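Rubredoxin\:oxygen oxidoreductase (Desulfovibrio gigas, PDB 1E5D) catalyses the four-electron reduction of one oxygen molecule to two water molecules, using a diiron centre and FMN. Local coordinates at residues F10-W18 / Y55-V66; G216-P224 / G232-V240. All blocks are in the same frame, centred on the assembly; numbering follows the deposited sequence.

Interaction 1. Residues F10-W18 / Y55-V66; sequences FHLVGAIDW and YKGELLCGIASV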
# COMPACT_ATOMS: atom_id res chain seq x y z
N PHE A 10 -39.67 -0.40 20.53
CA PHE A 10 -38.30 -0.56 20.06
C PHE A 10 -38.05 0.30 18.83
O PHE A 10 -38.68 0.14 17.78
CB PHE A 10 -37.97 -2.00 19.70
CG PHE A 10 -37.76 -2.99 20.82
CD1 PHE A 10 -38.83 -3.42 21.59
CD2 PHE A 10 -36.49 -3.48 21.10
CE1 PHE A 10 -38.63 -4.33 22.62
CE2 PHE A 10 -36.29 -4.39 22.12
CZ PHE A 10 -37.36 -4.82 22.88
N HIS A 11 -37.12 1.26 18.92
CA HIS A 11 -36.88 2.05 17.72
C HIS A 11 -35.40 2.09 17.35
O HIS A 11 -34.51 2.15 18.21
CB HIS A 11 -37.38 3.48 17.88
CG HIS A 11 -38.78 3.56 18.42
ND1 HIS A 11 -39.86 3.92 17.64
CD2 HIS A 11 -39.26 3.32 19.66
CE1 HIS A 11 -40.95 3.90 18.38
NE2 HIS A 11 -40.61 3.54 19.61
N LEU A 12 -35.19 2.07 16.05
CA LEU A 12 -33.91 2.25 15.40
C LEU A 12 -33.61 3.74 15.27
O LEU A 12 -34.34 4.47 14.59
CB LEU A 12 -33.94 1.56 14.05
CG LEU A 12 -32.77 1.65 13.07
CD1 LEU A 12 -32.93 2.87 12.17
CD2 LEU A 12 -31.43 1.69 13.78
N VAL A 13 -32.54 4.21 15.91
CA VAL A 13 -32.15 5.61 15.70
C VAL A 13 -30.69 5.66 15.26
O VAL A 13 -29.95 4.69 15.42
CB VAL A 13 -32.33 6.46 16.97
CG1 VAL A 13 -33.80 6.72 17.24
CG2 VAL A 13 -31.68 5.79 18.17
N GLY A 14 -30.27 6.79 14.70
CA GLY A 14 -28.88 6.99 14.33
C GLY A 14 -28.69 7.74 13.03
O GLY A 14 -29.39 8.71 12.73
N ALA A 15 -27.73 7.28 12.22
CA ALA A 15 -27.44 8.00 10.99
C ALA A 15 -27.02 7.07 9.86
O ALA A 15 -26.24 6.14 10.05
CB ALA A 15 -26.35 9.03 11.24
N ILE A 16 -27.55 7.38 8.69
CA ILE A 16 -27.15 6.77 7.44
C ILE A 16 -25.97 7.54 6.86
O ILE A 16 -26.07 8.75 6.62
CB ILE A 16 -28.27 6.72 6.39
CG1 ILE A 16 -29.63 6.30 6.94
CG2 ILE A 16 -27.85 5.82 5.25
CD1 ILE A 16 -30.35 5.26 6.12
N ASP A 17 -24.87 6.83 6.66
CA ASP A 17 -23.68 7.51 6.14
C ASP A 17 -23.45 7.14 4.68
O ASP A 17 -22.61 6.30 4.33
CB ASP A 17 -22.50 7.16 7.03
CG ASP A 17 -21.27 8.01 6.82
OD1 ASP A 17 -21.14 8.57 5.71
OD2 ASP A 17 -20.44 8.11 7.75
N TRP A 18 -24.22 7.77 3.79
CA TRP A 18 -24.15 7.50 2.36
C TRP A 18 -22.75 7.60 1.77
O TRP A 18 -22.40 6.81 0.89
CB TRP A 18 -25.03 8.49 1.62
CG TRP A 18 -26.47 8.53 2.03
CD1 TRP A 18 -27.06 9.31 2.97
CD2 TRP A 18 -27.51 7.72 1.46
NE1 TRP A 18 -28.41 9.04 3.03
CE2 TRP A 18 -28.70 8.07 2.11
CE3 TRP A 18 -27.51 6.74 0.47
CZ2 TRP A 18 -29.91 7.45 1.80
CZ3 TRP A 18 -28.72 6.14 0.16
CH2 TRP A 18 -29.90 6.49 0.82
N TYR A 55 -22.31 12.42 14.37
CA TYR A 55 -23.73 12.21 14.12
C TYR A 55 -24.56 12.28 15.39
O TYR A 55 -25.73 11.89 15.36
CB TYR A 55 -23.95 10.86 13.43
CG TYR A 55 -23.49 10.84 11.99
CD1 TYR A 55 -24.00 11.74 11.06
CD2 TYR A 55 -22.54 9.92 11.57
CE1 TYR A 55 -23.56 11.71 9.75
CE2 TYR A 55 -22.10 9.89 10.26
CZ TYR A 55 -22.62 10.79 9.35
OH TYR A 55 -22.19 10.76 8.05
N LYS A 56 -23.98 12.76 16.49
CA LYS A 56 -24.72 12.91 17.74
C LYS A 56 -26.03 13.66 17.49
O LYS A 56 -27.09 13.30 17.99
CB LYS A 56 -23.87 13.63 18.78
CG LYS A 56 -23.46 15.03 18.35
CD LYS A 56 -22.91 15.83 19.51
CE LYS A 56 -21.40 15.68 19.63
NZ LYS A 56 -21.03 14.63 20.62
N GLY A 57 -25.98 14.72 16.69
CA GLY A 57 -27.19 15.45 16.37
C GLY A 57 -28.27 14.61 15.72
O GLY A 57 -29.42 14.61 16.16
N GLU A 58 -27.92 13.87 14.65
CA GLU A 58 -28.96 13.05 14.03
C GLU A 58 -29.50 12.03 15.03
O GLU A 58 -30.67 11.68 14.99
CB GLU A 58 -28.44 12.32 12.80
CG GLU A 58 -27.87 13.19 11.71
CD GLU A 58 -28.09 12.58 10.33
OE1 GLU A 58 -28.51 11.41 10.27
OE2 GLU A 58 -27.83 13.29 9.34
N LEU A 59 -28.62 11.56 15.91
CA LEU A 59 -29.06 10.58 16.89
C LEU A 59 -30.07 11.21 17.85
O LEU A 59 -31.15 10.67 18.08
CB LEU A 59 -27.87 9.99 17.65
CG LEU A 59 -28.17 9.08 18.84
CD1 LEU A 59 -28.95 7.84 18.42
CD2 LEU A 59 -26.89 8.67 19.54
N LEU A 60 -29.72 12.37 18.40
CA LEU A 60 -30.60 12.99 19.39
C LEU A 60 -31.93 13.37 18.77
O LEU A 60 -32.98 13.25 19.40
CB LEU A 60 -29.92 14.20 20.03
CG LEU A 60 -28.82 13.91 21.05
CD1 LEU A 60 -27.98 15.15 21.27
CD2 LEU A 60 -29.42 13.39 22.34
N CYS A 61 -31.87 13.83 17.52
CA CYS A 61 -33.09 14.20 16.81
C CYS A 61 -34.01 12.99 16.72
O CYS A 61 -35.21 13.07 16.98
CB CYS A 61 -32.77 14.73 15.42
SG CYS A 61 -33.41 16.39 15.04
N GLY A 62 -33.43 11.86 16.34
CA GLY A 62 -34.20 10.63 16.14
C GLY A 62 -34.82 10.21 17.45
O GLY A 62 -36.03 10.00 17.54
N ILE A 63 -33.96 10.09 18.46
CA ILE A 63 -34.39 9.82 19.81
C ILE A 63 -35.58 10.69 20.21
O ILE A 63 -36.63 10.21 20.64
CB ILE A 63 -33.27 10.10 20.83
CG1 ILE A 63 -32.10 9.12 20.78
CG2 ILE A 63 -33.86 10.19 22.23
CD1 ILE A 63 -31.14 9.23 21.94
N ALA A 64 -35.39 12.00 20.05
CA ALA A 64 -36.38 12.98 20.48
C ALA A 64 -37.71 12.79 19.76
O ALA A 64 -38.74 13.24 20.25
CB ALA A 64 -35.86 14.39 20.25
N SER A 65 -37.68 12.12 18.61
CA SER A 65 -38.88 11.90 17.82
C SER A 65 -39.84 10.96 18.54
O SER A 65 -41.03 10.90 18.27
CB SER A 65 -38.54 11.31 16.44
OG SER A 65 -38.35 9.91 16.53
N VAL A 66 -39.25 10.24 19.49
CA VAL A 66 -39.96 9.26 20.29
C VAL A 66 -40.22 9.77 21.70
O VAL A 66 -41.27 9.54 22.29
CB VAL A 66 -39.13 7.96 20.37
CG1 VAL A 66 -39.83 6.92 21.24
CG2 VAL A 66 -38.86 7.40 18.98
O HOH W 1 -29.25 9.65 8.10
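V13 and G14 face G62 and L59 where strand 10-13 runs nearly antiparallel to helix 56-64, the axes 155° apart in direction and 8.3 Å apart at their closest. At G14 the chain turns a corner with a positive phi, a conformation natural to glycine, and its CA comes to 4.4 Å from that of L59. G62 suits its place by its bare CA: V13 CG1 can settle on the helix backbone, 3.6 Å from G62 C. The other branch of V13 crosses the L59 side chain at about a right angle, CG2 lying 3.4 Å from L59 CD1. Aromatic faces mark both ends. V66 CG2 lies over the centre of the H11 ring, 3.9 Å from the centroid, while the small A15 puts CB on the Y55 face, 3.8 Å from its centroid and shifted toward CG. D17, its CG anti to the backbone N (chi1 -167°), places OD2 at the edge of the Y55 ring, the carboxylate plane turned 76° from it. Water 1 accepts from I16 N and donates to E58 OE1, an oxygen that also accepts a hydrogen bond from Q2 NE2. With the strand's backbone paired to strands 33-40 and 4-7, the helix docks on this sheet of the metallo-beta-lactamase fold mainly through methyl and CH-pi contacts, with polar linkage confined to the N-terminal part of the helix.

Interaction 2. Residues G216-P224 / G232-V240; sequences GVAPEFICP and GADQCTFAV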
# COMPACT_ATOMS: atom_id res chain seq x y z
N GLY A 216 -31.02 -19.82 25.05
CA GLY A 216 -32.04 -20.02 24.00
C GLY A 216 -32.13 -18.85 23.05
O GLY A 216 -33.20 -18.27 22.84
N VAL A 217 -31.00 -18.46 22.45
CA VAL A 217 -31.10 -17.29 21.58
C VAL A 217 -31.48 -17.69 20.16
O VAL A 217 -30.66 -18.16 19.39
CB VAL A 217 -29.78 -16.50 21.60
CG1 VAL A 217 -29.90 -15.24 20.77
CG2 VAL A 217 -29.40 -16.19 23.04
N ALA A 218 -32.75 -17.46 19.85
CA ALA A 218 -33.35 -17.68 18.54
C ALA A 218 -34.16 -16.45 18.12
O ALA A 218 -35.37 -16.38 18.30
CB ALA A 218 -34.22 -18.92 18.51
N PRO A 219 -33.44 -15.49 17.57
CA PRO A 219 -33.99 -14.16 17.32
C PRO A 219 -35.02 -14.10 16.20
O PRO A 219 -34.99 -14.90 15.26
CB PRO A 219 -32.75 -13.35 16.90
CG PRO A 219 -31.58 -14.17 17.32
CD PRO A 219 -32.03 -15.60 17.15
N GLU A 220 -35.91 -13.13 16.34
CA GLU A 220 -36.87 -12.72 15.33
C GLU A 220 -36.35 -11.45 14.65
O GLU A 220 -36.71 -11.13 13.53
CB GLU A 220 -38.25 -12.49 15.92
CG GLU A 220 -39.33 -13.39 15.32
CD GLU A 220 -39.96 -14.31 16.34
OE1 GLU A 220 -40.95 -13.90 16.98
OE2 GLU A 220 -39.49 -15.46 16.50
N PHE A 221 -35.48 -10.77 15.38
CA PHE A 221 -34.80 -9.57 14.97
C PHE A 221 -33.34 -9.55 15.40
O PHE A 221 -33.04 -9.68 16.59
CB PHE A 221 -35.47 -8.36 15.63
CG PHE A 221 -36.82 -8.01 15.06
CD1 PHE A 221 -36.90 -7.25 13.90
CD2 PHE A 221 -37.98 -8.43 15.68
CE1 PHE A 221 -38.14 -6.93 13.38
CE2 PHE A 221 -39.22 -8.10 15.17
CZ PHE A 221 -39.30 -7.35 14.02
N ILE A 222 -32.43 -9.37 14.44
CA ILE A 222 -31.06 -9.08 14.86
C ILE A 222 -30.71 -7.63 14.49
O ILE A 222 -30.91 -7.24 13.35
CB ILE A 222 -30.00 -10.01 14.26
CG1 ILE A 222 -30.14 -11.45 14.77
CG2 ILE A 222 -28.61 -9.44 14.51
CD1 ILE A 222 -29.51 -12.50 13.88
N CYS A 223 -30.24 -6.90 15.47
CA CYS A 223 -29.99 -5.47 15.39
C CYS A 223 -28.52 -5.14 15.58
O CYS A 223 -28.03 -5.01 16.70
CB CYS A 223 -30.84 -4.75 16.45
SG CYS A 223 -32.61 -5.13 16.33
N PRO A 224 -27.81 -5.04 14.46
CA PRO A 224 -26.39 -4.66 14.46
C PRO A 224 -26.17 -3.15 14.35
O PRO A 224 -27.08 -2.38 14.02
CB PRO A 224 -25.89 -5.37 13.19
CG PRO A 224 -27.04 -5.32 12.26
CD PRO A 224 -28.29 -5.31 13.09
N GLY A 232 -37.30 -11.16 11.08
CA GLY A 232 -37.90 -12.46 10.88
C GLY A 232 -36.94 -13.59 11.20
O GLY A 232 -35.75 -13.53 10.88
N ALA A 233 -37.45 -14.63 11.85
CA ALA A 233 -36.60 -15.73 12.29
C ALA A 233 -35.86 -16.34 11.11
O ALA A 233 -34.72 -16.79 11.24
CB ALA A 233 -37.43 -16.78 13.01
N ASP A 234 -36.49 -16.36 9.92
CA ASP A 234 -35.76 -16.98 8.81
C ASP A 234 -34.51 -16.15 8.52
O ASP A 234 -33.41 -16.67 8.42
CB ASP A 234 -36.64 -17.13 7.58
CG ASP A 234 -37.18 -15.81 7.06
OD1 ASP A 234 -37.60 -15.00 7.91
OD2 ASP A 234 -37.15 -15.59 5.83
N GLN A 235 -34.71 -14.84 8.43
CA GLN A 235 -33.63 -13.89 8.20
C GLN A 235 -32.57 -14.03 9.28
O GLN A 235 -31.37 -14.12 9.04
CB GLN A 235 -34.21 -12.48 8.17
CG GLN A 235 -35.17 -12.28 7.00
CD GLN A 235 -34.41 -12.14 5.69
OE1 GLN A 235 -34.37 -13.06 4.88
NE2 GLN A 235 -33.80 -10.98 5.50
N CYS A 236 -33.04 -14.07 10.53
CA CYS A 236 -32.06 -14.20 11.61
C CYS A 236 -31.32 -15.52 11.51
O CYS A 236 -30.16 -15.64 11.93
CB CYS A 236 -32.79 -14.05 12.94
SG CYS A 236 -33.44 -12.36 13.12
N THR A 237 -31.98 -16.53 10.95
CA THR A 237 -31.33 -17.84 10.87
C THR A 237 -30.31 -17.82 9.74
O THR A 237 -29.22 -18.38 9.85
CB THR A 237 -32.34 -18.98 10.69
OG1 THR A 237 -33.11 -19.13 11.90
CG2 THR A 237 -31.63 -20.31 10.47
N PHE A 238 -30.70 -17.14 8.67
CA PHE A 238 -29.79 -16.85 7.57
C PHE A 238 -28.50 -16.22 8.10
O PHE A 238 -27.41 -16.74 7.84
CB PHE A 238 -30.47 -15.93 6.57
CG PHE A 238 -29.62 -15.49 5.39
CD1 PHE A 238 -29.26 -16.38 4.39
CD2 PHE A 238 -29.19 -14.18 5.30
CE1 PHE A 238 -28.50 -15.96 3.32
CE2 PHE A 238 -28.43 -13.76 4.22
CZ PHE A 238 -28.08 -14.65 3.23
N ALA A 239 -28.61 -15.12 8.84
CA ALA A 239 -27.45 -14.43 9.38
C ALA A 239 -26.50 -15.37 10.11
O ALA A 239 -25.29 -15.39 9.87
CB ALA A 239 -27.85 -13.30 10.33
N VAL A 240 -27.07 -16.16 11.03
CA VAL A 240 -26.27 -17.04 11.87
C VAL A 240 -25.71 -18.21 11.07
O VAL A 240 -24.58 -18.63 11.31
CB VAL A 240 -27.10 -17.58 13.05
CG1 VAL A 240 -26.37 -18.73 13.73
CG2 VAL A 240 -27.39 -16.46 14.02
O HOH W 2 -33.16 -17.57 14.77
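C236 presses into the backbone of residues 220-222, joining the first turns of helix 233-248 to strand 221-224 in the second, six-stranded sheet of the metallo-beta-lactamase fold. Its SG lies anti to the carbonyl carbon (chi1 -66°), a rotation that carries the sulfur over the chain, 3.4 Å from I222 N. A short, polarisable side chain suits this tight place between strand and helix. I222 supplies the greasy end of the same contact: CD1 rests 3.7 Å from C236 CB and 4.0 Å from A239 CB, with V240 CG2 at the margin. Alanine at 239 keeps the helix surface low enough for the isoleucine tip, and P219 CB also touches C236 SG.

The next shell is backbone. G232 N donates to E220 O, met nearly along the C=O axis, in a hydrogen bond whose modelled length of 2.5 Å is doubtfully short; it links the residue at the N-cap to the chain just before the strand. G232 has a positive phi, which glycine accommodates easily as the chain leaves strand 230-231 and enters the helix. P219 O receives a CA-H contact from A233, 3.5 Å from its CA.

Further out, strand 230-231 pairs with strand 221-224 through I222 and F230, so a beta hairpin leads directly into the helix, and F230 also touches C236 and A239. E220 OE2 forms a salt bridge with K159, beside the neighbouring strand 160-164. At the solvent side, water 2 donates to both P219 O and T237 OG1. That hydroxyl in turn donates to A233 O at 2.9 Å, and T237 OG1 and T237 N approach this carbonyl oxygen from opposite faces of its plane.

How the interactions relate
Both contacts lay a helix on a sheet within the diiron-bearing, lactamase-like part of the chain, but they hold different elements: interaction 1 uses the seven-stranded sheet, interaction 2 the six-stranded one. Their centres are 23 Å apart and their nearest atoms about 6 Å, without touching. Interaction 1 is the larger, 484 Å² against 322 Å², and the more buried, with no exposed residue among those that touch; interaction 2 reaches the surface at A233. Each has a water bridge, but interaction 2, more local in sequence, adds a direct backbone bond and sulfur-to-backbone packing. The side chain of D17 is about 11 Å from the diiron centre and that of I222 about 13 Å.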